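Local coordinates for protein putative aspartyl-tRNA synthetase (Leishmania major, PDB 6OD8) that probably attaches L-aspartate to tRNA(Asp) at the cost of ATP, giving aspartyl-tRNA(Asp), AMP and diphosphate, as a class II aminoacyl-tRNA synthetase, at residues 51-59 and 125-133; 453-462 and 501-512. All coordinates share one frame; numbering follows the deposited sequence.

In the fold
The two contacts lie on opposite sides of the centre of this long chain, their centres about 73 Å apart and their nearest atoms about 57 Å apart. They follow one another in sequence: contact 1 is complete before contact 2 begins. Contact 1 packs the end of helix 48-54 against helix 128-136 of the OB-fold nucleic acid binding domain, the module that in this family reads the anticodon. Contact 2 belongs to the class II synthetase domain, where the loop after strand 445-449 meets the chain between helices 492-501 and 510-514. No helix, strand or sheet is common to both. Contact 1 fastens the N-terminal segment to the OB-fold domain, while both sides of contact 2 lie in the synthetase domain.

Contact 1 (51-59 and 125-133); sequences EKYKAVFGA and DVPKEMIDF
Phe57 lays its ring on the first turns of helix 128-136, and more of its surface is buried here than that of any other residue of the pair. Met130 CA stands over the ring centre, 4.0 Å from the centroid and 11° off the normal, a CH-pi contact made by the helix backbone itself. The first torsion, with CG between the backbone N and the carbonyl carbon (chi1 67°), turns the ring toward the helix. Its far end, CZ, comes within 3.5 Å of Glu129 CB, while CD2 touches Met130 CB. Phe133, one turn on, slides past Phe57 in the opposite direction: CB lies 3.6 Å from Phe57 CD1, and the ring planes are inclined at 42°, neither stacked nor edge-to-face. Gly58 N lies over one face of the Phe133 ring, toward the rim; Gly58 CA makes an off-centre CH-pi contact 4.2 Å from the ring centroid. Tyr53 receives Pro127, the N-cap residue of the helix, on one face, with Pro127 CG 4.0 Å from the ring centroid. The Glu129 carboxylate lies oblique to the Tyr53 ring, touching it at CE2. Val56 CG1 completes the apolar seam against Met130 SD at 3.5 Å. No hydrogen bond crosses between the segments; Tyr53 O instead accepts from Val56 N and Phe57 N in its own turn. Helix 128-136 comes between strands 114-121 and 142-151, the place of the helix between the third and fourth strands of an OB fold, and the contact packs the N-terminal extension onto it. Both segments lie on the OB-fold sheet: 51-59 through backbone bonds from Val56 to Ile171 and Gly58 to Thr173 of strand 170-173, helix 128-136 through Met130 and Ile131 on Ala120 of strand 114-121.

Contact 2 (453-462 and 501-512); sequences SSARPFYTME and MLNVDLTPIKEY. With FMT (formic acid), chain L; EDO (1,2-ethanediol), chain F; EDO (1,2-ethanediol), chain C.
A single aromatic side chain, Phe458, reaches out of a type I turn (Pro457 to Thr460) to meet five residues of 501-512, without one direct hydrogen bond between the segments. Leu506 CD2 sits over one face, 4.0 Å from the ring centroid and 22° off the normal, a CH-pi contact; Tyr459, next in sequence to Phe458, puts CD2 over the opposite face. The side chains of Val504 and Phe458 cross at about a right angle, CG1 against CD2, and Ile509 CD1 approaches from the opposite direction to 3.8 Å from Phe458 CZ. With CG between the backbone N and the carbonyl carbon (chi1 68°), the ring is turned toward 501-512. Behind it, Leu502 CD1 packs on the backbone, 3.6 Å from Phe458 CA.

The Tyr512 side chain crosses that of Tyr459 at about a right angle, OH 3.3 Å from Tyr459 CB, with CE2 4.0 Å from Phe458 CE1; the hydroxyl is hydrogen-bonded to Gln280. At the outer end Met501 CE lies 3.8 Å from Glu462 OE2, a carboxylate oxygen in a salt bridge with Arg498. Two ethanediol molecules, probably from the crystallisation liquor, also bond to Glu462, and Glu462 O accepts from Gln64 of the second subunit.

The loop 453-462 follows strand 445-449 of the largely antiparallel sheet of the class II synthetase domain, and Met461 bonds through its backbone to Gln487 of strand 480-487. Asn503 ends helix 492-501 in a Schellman motif. Phe458 and Leu506 both touch Ala499 of that helix, whereas Ile509 and Tyr512 lean on Leu277 of helix 276-283, so the contact fills the corner between these helices.

Contact 1 (51-59 and 125-133)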
loop_
_atom_site.group_PDB
_atom_site.type_symbol
_atom_site.label_atom_id
_atom_site.label_comp_id
_atom_site.label_asym_id
_atom_site.label_seq_id
_atom_site.Cartn_x
_atom_site.Cartn_y
_atom_site.Cartn_z
ATOM N N GLU A 51 -37.189 -23.464 -29.278
ATOM C CA GLU A 51 -36.830 -23.770 -27.899
ATOM C C GLU A 51 -35.631 -24.708 -27.837
ATOM O O GLU A 51 -34.767 -24.560 -26.963
ATOM C CB GLU A 51 -38.032 -24.357 -27.159
ATOM C CG GLU A 51 -38.025 -24.096 -25.657
ATOM C CD GLU A 51 -38.293 -22.640 -25.289
ATOM O OE1 GLU A 51 -38.253 -21.758 -26.175
ATOM O OE2 GLU A 51 -38.551 -22.378 -24.096
ATOM N N LYS A 52 -35.544 -25.665 -28.765
ATOM C CA LYS A 52 -34.363 -26.521 -28.815
ATOM C C LYS A 52 -33.103 -25.694 -29.026
ATOM O O LYS A 52 -32.093 -25.896 -28.343
ATOM C CB LYS A 52 -34.501 -27.558 -29.925
ATOM N N TYR A 53 -33.149 -24.750 -29.969
ATOM C CA TYR A 53 -31.964 -23.960 -30.289
ATOM C C TYR A 53 -31.536 -23.070 -29.127
ATOM O O TYR A 53 -30.349 -22.740 -29.009
ATOM C CB TYR A 53 -32.222 -23.121 -31.536
ATOM C CG TYR A 53 -32.262 -23.919 -32.817
ATOM C CD1 TYR A 53 -31.767 -25.217 -32.868
ATOM C CD2 TYR A 53 -32.790 -23.371 -33.984
ATOM C CE1 TYR A 53 -31.797 -25.944 -34.042
ATOM C CE2 TYR A 53 -32.829 -24.095 -35.163
ATOM C CZ TYR A 53 -32.329 -25.377 -35.187
ATOM O OH TYR A 53 -32.366 -26.095 -36.360
ATOM N N LYS A 54 -32.481 -22.684 -28.259
ATOM C CA LYS A 54 -32.156 -21.830 -27.122
ATOM C C LYS A 54 -31.110 -22.470 -26.214
ATOM O O LYS A 54 -30.298 -21.764 -25.611
ATOM C CB LYS A 54 -33.429 -21.509 -26.335
ATOM N N ALA A 55 -31.107 -23.800 -26.105
ATOM C CA ALA A 55 -30.083 -24.462 -25.309
ATOM C C ALA A 55 -28.711 -24.389 -25.962
ATOM O O ALA A 55 -27.706 -24.572 -25.272
ATOM C CB ALA A 55 -30.442 -25.929 -25.084
ATOM N N VAL A 56 -28.648 -24.149 -27.267
ATOM C CA VAL A 56 -27.407 -24.234 -28.022
ATOM C C VAL A 56 -26.739 -22.870 -28.164
ATOM O O VAL A 56 -25.521 -22.756 -28.028
ATOM C CB VAL A 56 -27.667 -24.868 -29.406
ATOM C CG1 VAL A 56 -26.384 -24.898 -30.220
ATOM C CG2 VAL A 56 -28.226 -26.267 -29.253
ATOM N N PHE A 57 -27.522 -21.829 -28.434
ATOM C CA PHE A 57 -26.969 -20.506 -28.667
ATOM C C PHE A 57 -28.026 -19.470 -28.315
ATOM O O PHE A 57 -29.227 -19.762 -28.301
ATOM C CB PHE A 57 -26.498 -20.355 -30.120
ATOM C CG PHE A 57 -27.618 -20.385 -31.124
ATOM C CD1 PHE A 57 -28.223 -19.207 -31.539
ATOM C CD2 PHE A 57 -28.067 -21.583 -31.647
ATOM C CE1 PHE A 57 -29.257 -19.227 -32.451
ATOM C CE2 PHE A 57 -29.109 -21.613 -32.563
ATOM C CZ PHE A 57 -29.704 -20.434 -32.964
ATOM N N GLY A 58 -27.562 -18.253 -28.030
ATOM C CA GLY A 58 -28.456 -17.162 -27.692
ATOM C C GLY A 58 -27.943 -16.340 -26.528
ATOM O O GLY A 58 -26.734 -16.291 -26.285
ATOM N N ALA A 59 -28.832 -15.678 -25.798
ATOM C CA ALA A 59 -28.423 -14.873 -24.654
ATOM C C ALA A 59 -28.661 -15.682 -23.386
ATOM O O ALA A 59 -29.778 -16.147 -23.148
ATOM C CB ALA A 59 -29.183 -13.549 -24.604
ATOM N N ASP A 125 -25.339 -31.363 -34.395
ATOM C CA ASP A 125 -26.218 -30.559 -33.559
ATOM C C ASP A 125 -25.903 -29.071 -33.611
ATOM O O ASP A 125 -26.465 -28.313 -32.815
ATOM C CB ASP A 125 -26.179 -31.056 -32.114
ATOM C CG ASP A 125 -26.775 -32.448 -31.968
ATOM O OD1 ASP A 125 -26.112 -33.315 -31.364
ATOM O OD2 ASP A 125 -27.892 -32.677 -32.488
ATOM N N VAL A 126 -25.040 -28.644 -34.526
ATOM C CA VAL A 126 -24.767 -27.225 -34.766
ATOM C C VAL A 126 -25.529 -26.815 -36.025
ATOM O O VAL A 126 -25.157 -27.245 -37.129
ATOM C CB VAL A 126 -23.266 -26.956 -34.917
ATOM C CG1 VAL A 126 -23.030 -25.521 -35.393
ATOM C CG2 VAL A 126 -22.547 -27.211 -33.594
ATOM N N PRO A 127 -26.585 -26.006 -35.915
ATOM C CA PRO A 127 -27.346 -25.588 -37.094
ATOM C C PRO A 127 -26.818 -24.287 -37.684
ATOM O O PRO A 127 -26.095 -23.527 -37.034
ATOM C CB PRO A 127 -28.750 -25.373 -36.519
ATOM C CG PRO A 127 -28.451 -24.794 -35.152
ATOM C CD PRO A 127 -27.179 -25.481 -34.669
ATOM N N LYS A 128 -27.228 -24.031 -38.935
ATOM C CA LYS A 128 -26.858 -22.787 -39.606
ATOM C C LYS A 128 -27.249 -21.564 -38.789
ATOM O O LYS A 128 -26.564 -20.536 -38.847
ATOM C CB LYS A 128 -27.502 -22.713 -40.992
ATOM N N GLU A 129 -28.337 -21.656 -38.015
ATOM C CA GLU A 129 -28.751 -20.541 -37.164
ATOM C C GLU A 129 -27.663 -20.141 -36.174
ATOM O O GLU A 129 -27.559 -18.963 -35.804
ATOM C CB GLU A 129 -30.032 -20.914 -36.410
ATOM C CG GLU A 129 -31.291 -20.953 -37.279
ATOM C CD GLU A 129 -31.448 -22.240 -38.055
ATOM O OE1 GLU A 129 -30.489 -23.036 -38.112
ATOM O OE2 GLU A 129 -32.547 -22.455 -38.608
ATOM N N MET A 130 -26.846 -21.100 -35.731
ATOM C CA MET A 130 -25.811 -20.786 -34.754
ATOM C C MET A 130 -24.598 -20.128 -35.414
ATOM O O MET A 130 -23.981 -19.234 -34.825
ATOM C CB MET A 130 -25.403 -22.050 -33.992
ATOM C CG MET A 130 -24.382 -21.787 -32.904
ATOM S SD MET A 130 -23.814 -23.279 -32.057
ATOM C CE MET A 130 -22.083 -23.301 -32.509
ATOM N N ILE A 131 -24.250 -20.550 -36.633
ATOM C CA ILE A 131 -23.202 -19.876 -37.395
ATOM C C ILE A 131 -23.603 -18.432 -37.678
ATOM O O ILE A 131 -22.779 -17.510 -37.569
ATOM C CB ILE A 131 -22.891 -20.650 -38.694
ATOM C CG1 ILE A 131 -21.800 -21.703 -38.464
ATOM C CG2 ILE A 131 -22.426 -19.705 -39.785
ATOM C CD1 ILE A 131 -22.186 -22.822 -37.543
ATOM N N ASP A 132 -24.879 -18.215 -38.031
ATOM C CA ASP A 132 -25.388 -16.853 -38.197
ATOM C C ASP A 132 -25.302 -16.069 -36.899
ATOM O O ASP A 132 -24.931 -14.887 -36.901
ATOM C CB ASP A 132 -26.840 -16.873 -38.668
ATOM C CG ASP A 132 -27.016 -17.557 -40.012
ATOM O OD1 ASP A 132 -26.116 -17.427 -40.871
ATOM O OD2 ASP A 132 -28.059 -18.221 -40.201
ATOM N N PHE A 133 -25.680 -16.698 -35.781
ATOM C CA PHE A 133 -25.613 -16.019 -34.493
ATOM C C PHE A 133 -24.190 -15.587 -34.180
ATOM O O PHE A 133 -23.951 -14.438 -33.787
ATOM C CB PHE A 133 -26.151 -16.930 -33.388
ATOM C CG PHE A 133 -26.038 -16.338 -32.018
ATOM C CD1 PHE A 133 -26.883 -15.318 -31.611
ATOM C CD2 PHE A 133 -25.078 -16.804 -31.127
ATOM C CE1 PHE A 133 -26.771 -14.761 -30.326
ATOM C CE2 PHE A 133 -24.965 -16.262 -29.850
ATOM C CZ PHE A 133 -25.812 -15.237 -29.450
#

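Contact 2 (453-462 and 501-512)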
loop_
_atom_site.group_PDB
_atom_site.type_symbol
_atom_site.label_atom_id
_atom_site.label_comp_id
_atom_site.label_asym_id
_atom_site.label_seq_id
_atom_site.Cartn_x
_atom_site.Cartn_y
_atom_site.Cartn_z
ATOM N N SER A 453 23.001 23.631 -1.220
ATOM C CA SER A 453 22.017 23.984 -0.203
ATOM C C SER A 453 20.867 24.796 -0.790
ATOM O O SER A 453 19.707 24.632 -0.391
ATOM C CB SER A 453 22.722 24.743 0.924
ATOM O OG SER A 453 21.889 25.733 1.517
ATOM N N SER A 454 21.165 25.663 -1.758
ATOM C CA SER A 454 20.141 26.517 -2.341
ATOM C C SER A 454 19.061 25.729 -3.075
ATOM O O SER A 454 17.957 26.252 -3.268
ATOM C CB SER A 454 20.796 27.529 -3.289
ATOM O OG SER A 454 21.354 26.844 -4.395
ATOM N N ALA A 455 19.336 24.484 -3.470
ATOM C CA ALA A 455 18.375 23.665 -4.203
ATOM C C ALA A 455 17.542 22.729 -3.318
ATOM O O ALA A 455 16.716 21.969 -3.845
ATOM C CB ALA A 455 19.104 22.835 -5.267
ATOM N N ARG A 456 17.734 22.747 -2.006
ATOM C CA ARG A 456 17.147 21.747 -1.128
ATOM C C ARG A 456 16.220 22.383 -0.102
ATOM O O ARG A 456 16.393 23.551 0.269
ATOM C CB ARG A 456 18.239 20.950 -0.395
ATOM C CG ARG A 456 19.117 20.141 -1.325
ATOM C CD ARG A 456 18.305 19.387 -2.376
ATOM N NE ARG A 456 18.681 17.986 -2.389
ATOM C CZ ARG A 456 18.479 17.143 -3.398
ATOM N NH1 ARG A 456 17.912 17.552 -4.521
ATOM N NH2 ARG A 456 18.864 15.883 -3.273
ATOM N N PRO A 457 15.237 21.621 0.395
ATOM C CA PRO A 457 14.278 22.140 1.377
ATOM C C PRO A 457 14.928 22.484 2.709
ATOM O O PRO A 457 16.048 22.078 3.019
ATOM C CB PRO A 457 13.295 20.963 1.548
ATOM C CG PRO A 457 13.451 20.135 0.370
ATOM C CD PRO A 457 14.879 20.268 -0.065
ATOM N N PHE A 458 14.156 23.201 3.537
ATOM C CA PHE A 458 14.660 23.725 4.805
ATOM C C PHE A 458 15.051 22.611 5.775
ATOM O O PHE A 458 15.886 22.833 6.657
ATOM C CB PHE A 458 13.611 24.660 5.451
ATOM C CG PHE A 458 12.366 23.949 5.926
ATOM C CD1 PHE A 458 12.232 23.576 7.258
ATOM C CD2 PHE A 458 11.344 23.629 5.036
ATOM C CE1 PHE A 458 11.106 22.899 7.693
ATOM C CE2 PHE A 458 10.202 22.949 5.464
ATOM C CZ PHE A 458 10.083 22.584 6.794
ATOM N N TYR A 459 14.446 21.428 5.660
ATOM C CA TYR A 459 14.740 20.321 6.573
ATOM C C TYR A 459 15.969 19.491 6.167
ATOM O O TYR A 459 16.268 18.494 6.828
ATOM C CB TYR A 459 13.524 19.393 6.710
ATOM C CG TYR A 459 12.852 18.993 5.412
ATOM C CD1 TYR A 459 13.389 17.992 4.600
ATOM C CD2 TYR A 459 11.678 19.609 5.000
ATOM C CE1 TYR A 459 12.785 17.636 3.419
ATOM C CE2 TYR A 459 11.048 19.237 3.811
ATOM C CZ TYR A 459 11.613 18.263 3.034
ATOM O OH TYR A 459 11.038 17.888 1.848
ATOM N N THR A 460 16.698 19.883 5.123
ATOM C CA THR A 460 17.872 19.125 4.685
ATOM C C THR A 460 19.110 19.526 5.490
ATOM O O THR A 460 19.439 20.715 5.573
ATOM C CB THR A 460 18.123 19.384 3.206
ATOM O OG1 THR A 460 16.917 19.111 2.482
ATOM C CG2 THR A 460 19.260 18.488 2.689
ATOM N N MET A 461 19.818 18.532 6.046
ATOM C CA MET A 461 21.042 18.798 6.806
ATOM C C MET A 461 22.161 19.276 5.889
ATOM O O MET A 461 22.436 18.652 4.860
ATOM C CB MET A 461 21.491 17.537 7.558
ATOM C CG MET A 461 22.726 17.742 8.469
ATOM S SD MET A 461 22.351 18.637 9.979
ATOM C CE MET A 461 21.625 17.292 10.968
ATOM N N GLU A 462 22.807 20.391 6.264
ATOM C CA GLU A 462 23.944 20.908 5.505
ATOM C C GLU A 462 25.231 20.136 5.834
ATOM O O GLU A 462 25.380 19.557 6.913
ATOM C CB GLU A 462 24.139 22.405 5.801
ATOM C CG GLU A 462 23.025 23.286 5.220
ATOM C CD GLU A 462 22.885 24.634 5.925
ATOM O OE1 GLU A 462 23.748 24.974 6.768
ATOM O OE2 GLU A 462 21.903 25.356 5.635
ATOM N N MET A 501 16.800 31.205 7.099
ATOM C CA MET A 501 17.704 31.530 5.999
ATOM C C MET A 501 17.013 31.398 4.647
ATOM O O MET A 501 17.273 32.188 3.726
ATOM C CB MET A 501 18.939 30.626 6.044
ATOM C CG MET A 501 19.909 30.842 4.881
ATOM S SD MET A 501 21.039 29.463 4.598
ATOM C CE MET A 501 19.914 28.197 4.015
ATOM N N LEU A 502 16.148 30.393 4.500
ATOM C CA LEU A 502 15.448 30.152 3.249
ATOM C C LEU A 502 14.162 30.957 3.137
ATOM O O LEU A 502 13.445 30.811 2.141
ATOM C CB LEU A 502 15.144 28.655 3.097
ATOM C CG LEU A 502 16.374 27.771 2.892
ATOM C CD1 LEU A 502 15.962 26.333 2.766
ATOM C CD2 LEU A 502 17.154 28.198 1.653
ATOM N N ASN A 503 13.863 31.797 4.133
ATOM C CA ASN A 503 12.643 32.605 4.176
ATOM C C ASN A 503 11.391 31.739 4.165
ATOM O O ASN A 503 10.363 32.118 3.596
ATOM C CB ASN A 503 12.602 33.626 3.034
ATOM C CG ASN A 503 13.425 34.855 3.335
ATOM O OD1 ASN A 503 13.374 35.384 4.447
ATOM N ND2 ASN A 503 14.203 35.313 2.356
ATOM N N VAL A 504 11.463 30.572 4.805
ATOM C CA VAL A 504 10.338 29.646 4.874
ATOM C C VAL A 504 9.623 29.840 6.201
ATOM O O VAL A 504 10.255 29.946 7.262
ATOM C CB VAL A 504 10.789 28.183 4.700
ATOM C CG1 VAL A 504 9.623 27.247 4.969
ATOM C CG2 VAL A 504 11.345 27.960 3.304
ATOM N N ASP A 505 8.295 29.876 6.136
ATOM C CA ASP A 505 7.458 30.187 7.281
ATOM C C ASP A 505 7.027 28.888 7.948
ATOM O O ASP A 505 6.314 28.078 7.344
ATOM C CB ASP A 505 6.247 30.999 6.823
ATOM C CG ASP A 505 5.265 31.262 7.937
ATOM O OD1 ASP A 505 5.717 31.580 9.060
ATOM O OD2 ASP A 505 4.043 31.158 7.682
ATOM N N LEU A 506 7.459 28.685 9.185
ATOM C CA LEU A 506 7.149 27.460 9.903
ATOM C C LEU A 506 5.966 27.614 10.849
ATOM O O LEU A 506 5.565 26.620 11.475
ATOM C CB LEU A 506 8.376 26.961 10.674
ATOM C CG LEU A 506 9.578 26.457 9.863
ATOM C CD1 LEU A 506 10.301 25.358 10.614
ATOM C CD2 LEU A 506 9.210 25.981 8.455
ATOM N N THR A 507 5.376 28.811 10.937
ATOM C CA THR A 507 4.160 28.980 11.737
ATOM C C THR A 507 3.075 27.948 11.435
ATOM O O THR A 507 2.403 27.515 12.386
ATOM C CB THR A 507 3.571 30.404 11.596
ATOM O OG1 THR A 507 3.091 30.645 10.259
ATOM C CG2 THR A 507 4.597 31.464 11.979
ATOM N N PRO A 508 2.844 27.507 10.194
ATOM C CA PRO A 508 1.804 26.497 9.978
ATOM C C PRO A 508 2.195 25.074 10.351
ATOM O O PRO A 508 1.364 24.176 10.181
ATOM C CB PRO A 508 1.542 26.596 8.471
ATOM C CG PRO A 508 2.839 26.963 7.925
ATOM C CD PRO A 508 3.381 27.972 8.901
ATOM N N ILE A 509 3.410 24.803 10.830
ATOM C CA ILE A 509 3.757 23.412 11.137
ATOM C C ILE A 509 4.479 23.293 12.473
ATOM O O ILE A 509 5.519 22.626 12.576
ATOM C CB ILE A 509 4.596 22.780 10.013
ATOM C CG1 ILE A 509 5.811 23.656 9.678
ATOM C CG2 ILE A 509 3.724 22.512 8.796
ATOM C CD1 ILE A 509 6.744 23.036 8.639
ATOM N N LYS A 510 3.936 23.931 13.511
ATOM C CA LYS A 510 4.608 23.891 14.801
ATOM C C LYS A 510 4.735 22.467 15.343
ATOM O O LYS A 510 5.696 22.170 16.056
ATOM C CB LYS A 510 3.889 24.799 15.801
ATOM C CG LYS A 510 2.462 24.393 16.152
ATOM C CD LYS A 510 1.828 25.382 17.129
ATOM C CE LYS A 510 0.662 24.751 17.876
ATOM N NZ LYS A 510 -0.468 24.371 16.982
ATOM N N GLU A 511 3.790 21.570 15.028
ATOM C CA GLU A 511 3.846 20.239 15.636
ATOM C C GLU A 511 5.025 19.431 15.099
ATOM O O GLU A 511 5.643 18.643 15.829
ATOM C CB GLU A 511 2.532 19.486 15.402
ATOM C CG GLU A 511 1.355 20.033 16.185
ATOM C CD GLU A 511 0.512 20.978 15.354
ATOM O OE1 GLU A 511 0.921 21.301 14.218
ATOM O OE2 GLU A 511 -0.559 21.391 15.832
ATOM N N TYR A 512 5.344 19.602 13.823
ATOM C CA TYR A 512 6.500 18.925 13.249
ATOM C C TYR A 512 7.789 19.355 13.960
ATOM O O TYR A 512 8.583 18.513 14.399
ATOM C CB TYR A 512 6.529 19.227 11.751
ATOM C CG TYR A 512 7.810 18.987 11.003
ATOM C CD1 TYR A 512 8.162 17.710 10.583
ATOM C CD2 TYR A 512 8.649 20.052 10.659
ATOM C CE1 TYR A 512 9.296 17.483 9.880
ATOM C CE2 TYR A 512 9.792 19.831 9.933
ATOM C CZ TYR A 512 10.113 18.543 9.539
ATOM O OH TYR A 512 11.271 18.303 8.821
HETATM C C FMT L . 2.621 19.277 11.052
HETATM O O1 FMT L . 1.915 18.315 11.404
HETATM O O2 FMT L . 2.953 20.235 11.777
HETATM C C1 EDO F . 23.558 23.300 10.139
HETATM O O1 EDO F . 24.460 23.743 9.106
HETATM C C2 EDO F . 22.785 22.064 9.662
HETATM O O2 EDO F . 22.126 22.341 8.418
HETATM C C1 EDO C . 21.553 27.950 8.430
HETATM O O1 EDO C . 20.846 26.835 7.865
HETATM C C2 EDO C . 22.980 27.536 8.792
HETATM O O2 EDO C . 23.836 27.638 7.646
#